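PDB 6IA8: tRNA uridine(34) acetyltransferase from Methanocaldococcus infernus, which catalyses formation of 5-carboxymethyluridine at the wobble position of tRNAs, using acetyl-CoA and radical S-adenosyl-L-methionine chemistry at an iron-sulfur cluster. Local coordinates for residues L409-V414 and G470-K475; F422-D427 and V443-V448. All blocks are in the same frame, centred on the assembly; numbering follows the deposited sequence.

Interaction 1: L409-V414 and G470-K475; sequences LSFEDV and GRMLMK. With SO4 (sulfate ion), chain D.
Strand 409-413 and helix 470-475, with Phe411 and Leu473 meeting between them, run at 142° to each other, their axes 9.2 Å apart at the nearest point. Leu473 brings its isobutyl branch to the rim of the Phe411 ring, CG lying near the ring plane 3.7 Å from Phe411 CD2, and the two side chains point opposite ways as they pass. The Leu473 CD2 methyl reaches Leu409 CB, at 3.9 Å. Met472 lies roughly perpendicular to Phe411: its CB rests 3.8 Å from Phe411 CE2, the extended chi2 (-169°) carries SD up to Phe411 CZ, and the bend at chi3 brings CE to the same atom. The sulfur sits obliquely, 5.1 Å from the ring centroid, a Met-aromatic contact. An alanine in place of Phe411 would strip away the ring that both Met472 and Leu473 lean on, and would probably open a gap between strand and helix. At the N-terminal end of the helix, away from the strand, Arg471 holds a sulfate, probably from the crystallisation liquor: its backbone N and NE both donate to sulfate O1, at 2.8 and 2.9 Å, while NH2 takes O2. Gly470 N donates to O4, where a side chain would collide. Backbone amides at a helix start holding an anion are the hallmark of the GNAT pyrophosphate-binding loop, consistent with the acetyl-CoA role inferred for Gly470 and Arg471.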
loop_
_atom_site.group_PDB
_atom_site.type_symbol
_atom_site.label_atom_id
_atom_site.label_comp_id
_atom_site.label_asym_id
_atom_site.label_seq_id
_atom_site.Cartn_x
_atom_site.Cartn_y
_atom_site.Cartn_z
ATOM N N LEU A 409 -10.617 -8.760 -8.858
ATOM C CA LEU A 409 -10.974 -8.670 -10.268
ATOM C C LEU A 409 -9.863 -7.960 -11.019
ATOM O O LEU A 409 -9.348 -6.954 -10.542
ATOM C CB LEU A 409 -12.272 -7.879 -10.451
ATOM C CG LEU A 409 -13.541 -8.431 -9.802
ATOM C CD1 LEU A 409 -14.683 -7.412 -10.019
ATOM C CD2 LEU A 409 -13.934 -9.810 -10.390
ATOM N N SER A 410 -9.527 -8.433 -12.216
ATOM C CA SER A 410 -8.452 -7.788 -12.954
ATOM C C SER A 410 -8.686 -7.909 -14.452
ATOM O O SER A 410 -9.381 -8.810 -14.923
ATOM C CB SER A 410 -7.087 -8.381 -12.563
ATOM O OG SER A 410 -7.064 -9.760 -12.872
ATOM N N PHE A 411 -8.144 -6.948 -15.188
ATOM C CA PHE A 411 -7.975 -7.071 -16.629
ATOM C C PHE A 411 -6.521 -7.438 -16.862
ATOM O O PHE A 411 -5.620 -6.780 -16.330
ATOM C CB PHE A 411 -8.343 -5.782 -17.367
ATOM C CG PHE A 411 -9.800 -5.689 -17.664
ATOM C CD1 PHE A 411 -10.356 -6.451 -18.706
ATOM C CD2 PHE A 411 -10.629 -4.906 -16.895
ATOM C CE1 PHE A 411 -11.728 -6.406 -18.968
ATOM C CE2 PHE A 411 -12.007 -4.853 -17.162
ATOM C CZ PHE A 411 -12.556 -5.607 -18.179
ATOM N N GLU A 412 -6.289 -8.459 -17.680
ATOM C CA GLU A 412 -4.967 -9.047 -17.814
ATOM C C GLU A 412 -4.838 -9.643 -19.199
ATOM O O GLU A 412 -5.788 -10.253 -19.684
ATOM C CB GLU A 412 -4.769 -10.138 -16.756
ATOM C CG GLU A 412 -3.475 -10.909 -16.851
ATOM C CD GLU A 412 -3.417 -12.077 -15.875
ATOM O OE1 GLU A 412 -4.081 -12.004 -14.815
ATOM O OE2 GLU A 412 -2.718 -13.071 -16.178
ATOM N N ASP A 413 -3.679 -9.434 -19.829
ATOM C CA ASP A 413 -3.245 -10.194 -21.000
ATOM C C ASP A 413 -2.848 -11.563 -20.466
ATOM O O ASP A 413 -1.790 -11.718 -19.852
ATOM C CB ASP A 413 -2.088 -9.472 -21.688
ATOM C CG ASP A 413 -1.429 -10.294 -22.774
ATOM O OD1 ASP A 413 -1.716 -11.516 -22.884
ATOM O OD2 ASP A 413 -0.623 -9.714 -23.542
ATOM N N VAL A 414 -3.698 -12.572 -20.688
ATOM C CA VAL A 414 -3.472 -13.868 -20.055
ATOM C C VAL A 414 -2.509 -14.723 -20.849
ATOM O O VAL A 414 -2.091 -15.774 -20.351
ATOM C CB VAL A 414 -4.779 -14.659 -19.865
ATOM C CG1 VAL A 414 -5.761 -13.879 -19.026
ATOM C CG2 VAL A 414 -5.386 -15.011 -21.230
ATOM N N GLY A 470 -11.549 0.793 -15.987
ATOM C CA GLY A 470 -12.049 1.117 -14.659
ATOM C C GLY A 470 -13.556 0.977 -14.587
ATOM O O GLY A 470 -14.104 0.322 -13.695
ATOM N N ARG A 471 -14.244 1.544 -15.572
ATOM C CA ARG A 471 -15.696 1.456 -15.590
ATOM C C ARG A 471 -16.170 0.018 -15.731
ATOM O O ARG A 471 -17.181 -0.362 -15.132
ATOM C CB ARG A 471 -16.256 2.308 -16.721
ATOM C CG ARG A 471 -16.321 3.777 -16.368
ATOM C CD ARG A 471 -16.510 4.634 -17.619
ATOM N NE ARG A 471 -15.287 4.661 -18.416
ATOM C CZ ARG A 471 -15.152 5.315 -19.564
ATOM N NH1 ARG A 471 -16.173 6.004 -20.061
ATOM N NH2 ARG A 471 -13.998 5.277 -20.214
ATOM N N MET A 472 -15.477 -0.787 -16.544
ATOM C CA MET A 472 -15.873 -2.185 -16.704
ATOM C C MET A 472 -15.646 -2.978 -15.414
ATOM O O MET A 472 -16.460 -3.834 -15.050
ATOM C CB MET A 472 -15.106 -2.813 -17.871
ATOM C CG MET A 472 -15.574 -2.368 -19.237
ATOM S SD MET A 472 -14.859 -3.367 -20.569
ATOM C CE MET A 472 -13.225 -2.642 -20.710
ATOM N N LEU A 473 -14.553 -2.721 -14.698
ATOM C CA LEU A 473 -14.363 -3.415 -13.428
ATOM C C LEU A 473 -15.438 -3.019 -12.418
ATOM O O LEU A 473 -15.935 -3.868 -11.667
ATOM C CB LEU A 473 -12.969 -3.124 -12.875
ATOM C CG LEU A 473 -11.791 -3.787 -13.598
ATOM C CD1 LEU A 473 -10.463 -3.239 -13.138
ATOM C CD2 LEU A 473 -11.856 -5.306 -13.384
ATOM N N MET A 474 -15.804 -1.735 -12.373
ATOM C CA MET A 474 -16.858 -1.307 -11.454
ATOM C C MET A 474 -18.187 -1.961 -11.808
ATOM O O MET A 474 -18.923 -2.414 -10.917
ATOM C CB MET A 474 -16.993 0.214 -11.468
ATOM C CG MET A 474 -15.781 0.926 -10.863
ATOM S SD MET A 474 -15.663 0.650 -9.046
ATOM C CE MET A 474 -17.124 1.575 -8.564
ATOM N N LYS A 475 -18.513 -2.025 -13.103
ATOM C CA LYS A 475 -19.768 -2.654 -13.496
ATOM C C LYS A 475 -19.778 -4.117 -13.056
ATOM O O LYS A 475 -20.794 -4.639 -12.569
ATOM C CB LYS A 475 -19.966 -2.526 -15.011
ATOM C CG LYS A 475 -21.391 -2.828 -15.465
HETATM S S SO4 D . -11.777 4.184 -17.318
HETATM O O1 SO4 D . -12.970 3.318 -17.397
HETATM O O2 SO4 D . -11.517 4.645 -18.713
HETATM O O3 SO4 D . -12.051 5.297 -16.420
HETATM O O4 SO4 D . -10.623 3.392 -16.861
#

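Interaction 2: F422-D427 and V443-V448; sequences FLRLRD and VRQLHV. With SO4 (sulfate ion), chain E.
Phe422 takes the crowded first torsion, CG between backbone N and carbonyl carbon (chi1 69°), which lays its ring across to the neighbouring strand, under His447 and against Gln445. His447 CB sits over one face of that ring, 4.0 Å from its centroid, a CH-pi contact; the imidazole is nearly parallel but slid so far that the rings barely overlap. Gln445 OE1 comes to the ring edge, in plane. With CG anti to N (chi1 178°) and an extended chain, Gln445 runs alongside Arg424, and Arg424 NE donates to Gln445 OE1 at 2.9 Å, close to the guanidinium plane. A water bridges the pair, donating to OE1 and accepting from Arg424 NH2, while Arg424 NH1 bonds the carbonyl oxygen of Trp329. The antiparallel ladder pairs Phe422 with His447 and Arg424 with Gln445, then slips by one residue: Arg444 N also bonds Arg424 O, at 2.8 Å, a classic beta bulge. Arg444 turns a guanidinium face to Arg424 CB; Arg444 and Arg426 share Glu406, and each has a further aspartate, Asp283 and Asp246 respectively. Helix 469-484 covers Leu423 and Leu446 on the face they share with Leu425 and Val443; on the opposite face, Phe422, Gln445 and His447 meet Arg331 on strand 331-332, at the edge of the parallel sheet that runs through the radical SAM core, while strands 404-413 and 489-492 flank the pair.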
loop_
_atom_site.group_PDB
_atom_site.type_symbol
_atom_site.label_atom_id
_atom_site.label_comp_id
_atom_site.label_asym_id
_atom_site.label_seq_id
_atom_site.Cartn_x
_atom_site.Cartn_y
_atom_site.Cartn_z
ATOM N N PHE A 422 -7.037 -3.513 -11.820
ATOM C CA PHE A 422 -7.580 -4.447 -10.849
ATOM C C PHE A 422 -8.512 -3.712 -9.898
ATOM O O PHE A 422 -8.441 -2.485 -9.737
ATOM C CB PHE A 422 -6.447 -5.196 -10.103
ATOM C CG PHE A 422 -5.644 -4.350 -9.187
ATOM C CD1 PHE A 422 -4.470 -3.782 -9.626
ATOM C CD2 PHE A 422 -6.024 -4.168 -7.864
ATOM C CE1 PHE A 422 -3.684 -3.002 -8.795
ATOM C CE2 PHE A 422 -5.241 -3.369 -7.011
ATOM C CZ PHE A 422 -4.088 -2.784 -7.474
ATOM N N LEU A 423 -9.388 -4.492 -9.266
ATOM C CA LEU A 423 -10.347 -3.981 -8.301
ATOM C C LEU A 423 -10.431 -4.986 -7.159
ATOM O O LEU A 423 -10.512 -6.203 -7.397
ATOM C CB LEU A 423 -11.725 -3.782 -8.936
ATOM C CG LEU A 423 -12.854 -3.259 -8.074
ATOM C CD1 LEU A 423 -13.872 -2.515 -8.960
ATOM C CD2 LEU A 423 -13.547 -4.341 -7.278
ATOM N N ARG A 424 -10.420 -4.464 -5.923
ATOM C CA ARG A 424 -10.516 -5.264 -4.702
ATOM C C ARG A 424 -11.915 -5.096 -4.108
ATOM O O ARG A 424 -12.285 -3.999 -3.669
ATOM C CB ARG A 424 -9.460 -4.813 -3.701
ATOM C CG ARG A 424 -8.023 -4.995 -4.141
ATOM C CD ARG A 424 -7.097 -4.655 -2.989
ATOM N NE ARG A 424 -5.682 -4.544 -3.336
ATOM C CZ ARG A 424 -4.865 -5.578 -3.505
ATOM N NH1 ARG A 424 -5.339 -6.807 -3.457
ATOM N NH2 ARG A 424 -3.586 -5.381 -3.785
ATOM N N LEU A 425 -12.718 -6.150 -4.194
ATOM C CA LEU A 425 -14.086 -6.169 -3.689
ATOM C C LEU A 425 -14.162 -7.095 -2.479
ATOM O O LEU A 425 -13.584 -8.185 -2.486
ATOM C CB LEU A 425 -15.029 -6.674 -4.770
ATOM C CG LEU A 425 -16.534 -6.623 -4.511
ATOM C CD1 LEU A 425 -17.029 -5.183 -4.480
ATOM C CD2 LEU A 425 -17.269 -7.399 -5.632
ATOM N N ARG A 426 -14.862 -6.677 -1.434
ATOM C CA ARG A 426 -14.907 -7.465 -0.208
ATOM C C ARG A 426 -16.334 -7.631 0.304
ATOM O O ARG A 426 -17.107 -6.663 0.354
ATOM C CB ARG A 426 -14.029 -6.816 0.882
ATOM C CG ARG A 426 -14.148 -7.545 2.251
ATOM C CD ARG A 426 -13.179 -6.945 3.323
ATOM N NE ARG A 426 -13.387 -7.578 4.623
ATOM C CZ ARG A 426 -12.873 -8.749 4.976
ATOM N NH1 ARG A 426 -12.054 -9.360 4.147
ATOM N NH2 ARG A 426 -13.137 -9.275 6.165
ATOM N N ASP A 427 -16.666 -8.870 0.697
ATOM C CA ASP A 427 -17.870 -9.170 1.457
ATOM C C ASP A 427 -17.453 -9.122 2.911
ATOM O O ASP A 427 -16.733 -10.018 3.356
ATOM C CB ASP A 427 -18.403 -10.550 1.107
ATOM C CG ASP A 427 -19.728 -10.841 1.742
ATOM O OD1 ASP A 427 -20.293 -9.963 2.450
ATOM O OD2 ASP A 427 -20.198 -11.967 1.520
ATOM N N VAL A 443 -15.856 -1.809 -2.132
ATOM C CA VAL A 443 -14.788 -1.657 -3.117
ATOM C C VAL A 443 -13.628 -0.995 -2.384
ATOM O O VAL A 443 -13.632 0.210 -2.158
ATOM C CB VAL A 443 -15.230 -0.838 -4.328
ATOM C CG1 VAL A 443 -14.039 -0.633 -5.222
ATOM C CG2 VAL A 443 -16.360 -1.571 -5.059
ATOM N N ARG A 444 -12.642 -1.792 -1.988
ATOM C CA ARG A 444 -11.503 -1.279 -1.234
ATOM C C ARG A 444 -10.455 -0.617 -2.109
ATOM O O ARG A 444 -9.691 0.223 -1.618
ATOM C CB ARG A 444 -10.863 -2.413 -0.439
ATOM C CG ARG A 444 -11.889 -3.167 0.448
ATOM C CD ARG A 444 -11.202 -4.023 1.513
ATOM N NE ARG A 444 -10.455 -5.116 0.943
ATOM C CZ ARG A 444 -9.140 -5.151 0.773
ATOM N NH1 ARG A 444 -8.605 -6.222 0.193
ATOM N NH2 ARG A 444 -8.371 -4.160 1.213
ATOM N N GLN A 445 -10.411 -0.952 -3.388
ATOM C CA GLN A 445 -9.443 -0.333 -4.273
ATOM C C GLN A 445 -9.881 -0.544 -5.711
ATOM O O GLN A 445 -10.394 -1.607 -6.041
ATOM C CB GLN A 445 -8.053 -0.949 -4.092
ATOM C CG GLN A 445 -6.974 -0.376 -5.037
ATOM C CD GLN A 445 -5.561 -0.717 -4.595
ATOM O OE1 GLN A 445 -5.331 -1.743 -3.941
ATOM N NE2 GLN A 445 -4.606 0.175 -4.906
ATOM N N LEU A 446 -9.668 0.466 -6.546
ATOM C CA LEU A 446 -9.751 0.362 -8.002
ATOM C C LEU A 446 -8.486 1.009 -8.529
ATOM O O LEU A 446 -8.211 2.172 -8.219
ATOM C CB LEU A 446 -10.964 1.087 -8.576
ATOM C CG LEU A 446 -10.965 1.259 -10.093
ATOM C CD1 LEU A 446 -11.002 -0.082 -10.824
ATOM C CD2 LEU A 446 -12.150 2.137 -10.510
ATOM N N HIS A 447 -7.712 0.278 -9.322
ATOM C CA HIS A 447 -6.483 0.836 -9.868
ATOM C C HIS A 447 -6.364 0.472 -11.339
ATOM O O HIS A 447 -6.379 -0.706 -11.690
ATOM C CB HIS A 447 -5.277 0.309 -9.110
ATOM C CG HIS A 447 -4.013 1.069 -9.394
ATOM N ND1 HIS A 447 -3.645 2.181 -8.672
ATOM C CD2 HIS A 447 -3.065 0.914 -10.352
ATOM C CE1 HIS A 447 -2.510 2.664 -9.148
ATOM N NE2 HIS A 447 -2.133 1.910 -10.163
ATOM N N VAL A 448 -6.313 1.477 -12.199
ATOM C CA VAL A 448 -6.044 1.308 -13.626
ATOM C C VAL A 448 -4.654 1.874 -13.880
ATOM O O VAL A 448 -4.411 3.058 -13.625
ATOM C CB VAL A 448 -7.094 2.031 -14.487
ATOM C CG1 VAL A 448 -6.737 1.902 -16.000
ATOM C CG2 VAL A 448 -8.469 1.545 -14.179
HETATM S S SO4 E . 0.482 3.995 -11.697
HETATM O O1 SO4 E . -0.771 3.263 -11.692
HETATM O O2 SO4 E . 0.855 4.296 -13.071
HETATM O O3 SO4 E . 0.318 5.236 -10.955
HETATM O O4 SO4 E . 1.512 3.187 -11.059
HETATM O O HOH W 1 -2.881 -2.500 -3.215
#

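Both contacts belong to one GNAT sheet, and helix 469-484, one partner in interaction 1, also packs on interaction 2. Strands 404-413 and 418-427 are neighbours, joined where Leu409 O comes 2.8 Å from Leu423 N, a probable hydrogen bond. From the helix, Met474 SD lies 3.6 Å from Leu423 CD1 and Gly470 CA 3.6 Å from Val448 CG2. The centres of the two contacts are about 10 Å apart. Together they supply two of the elements inferred to bind acetyl-CoA: residues 445-448 at the end of strand 440-448, and the helix start at Gly470 and Arg471, where a sulfate sits. Leu446 lies beside Tyr502, another inferred acetyl-CoA residue.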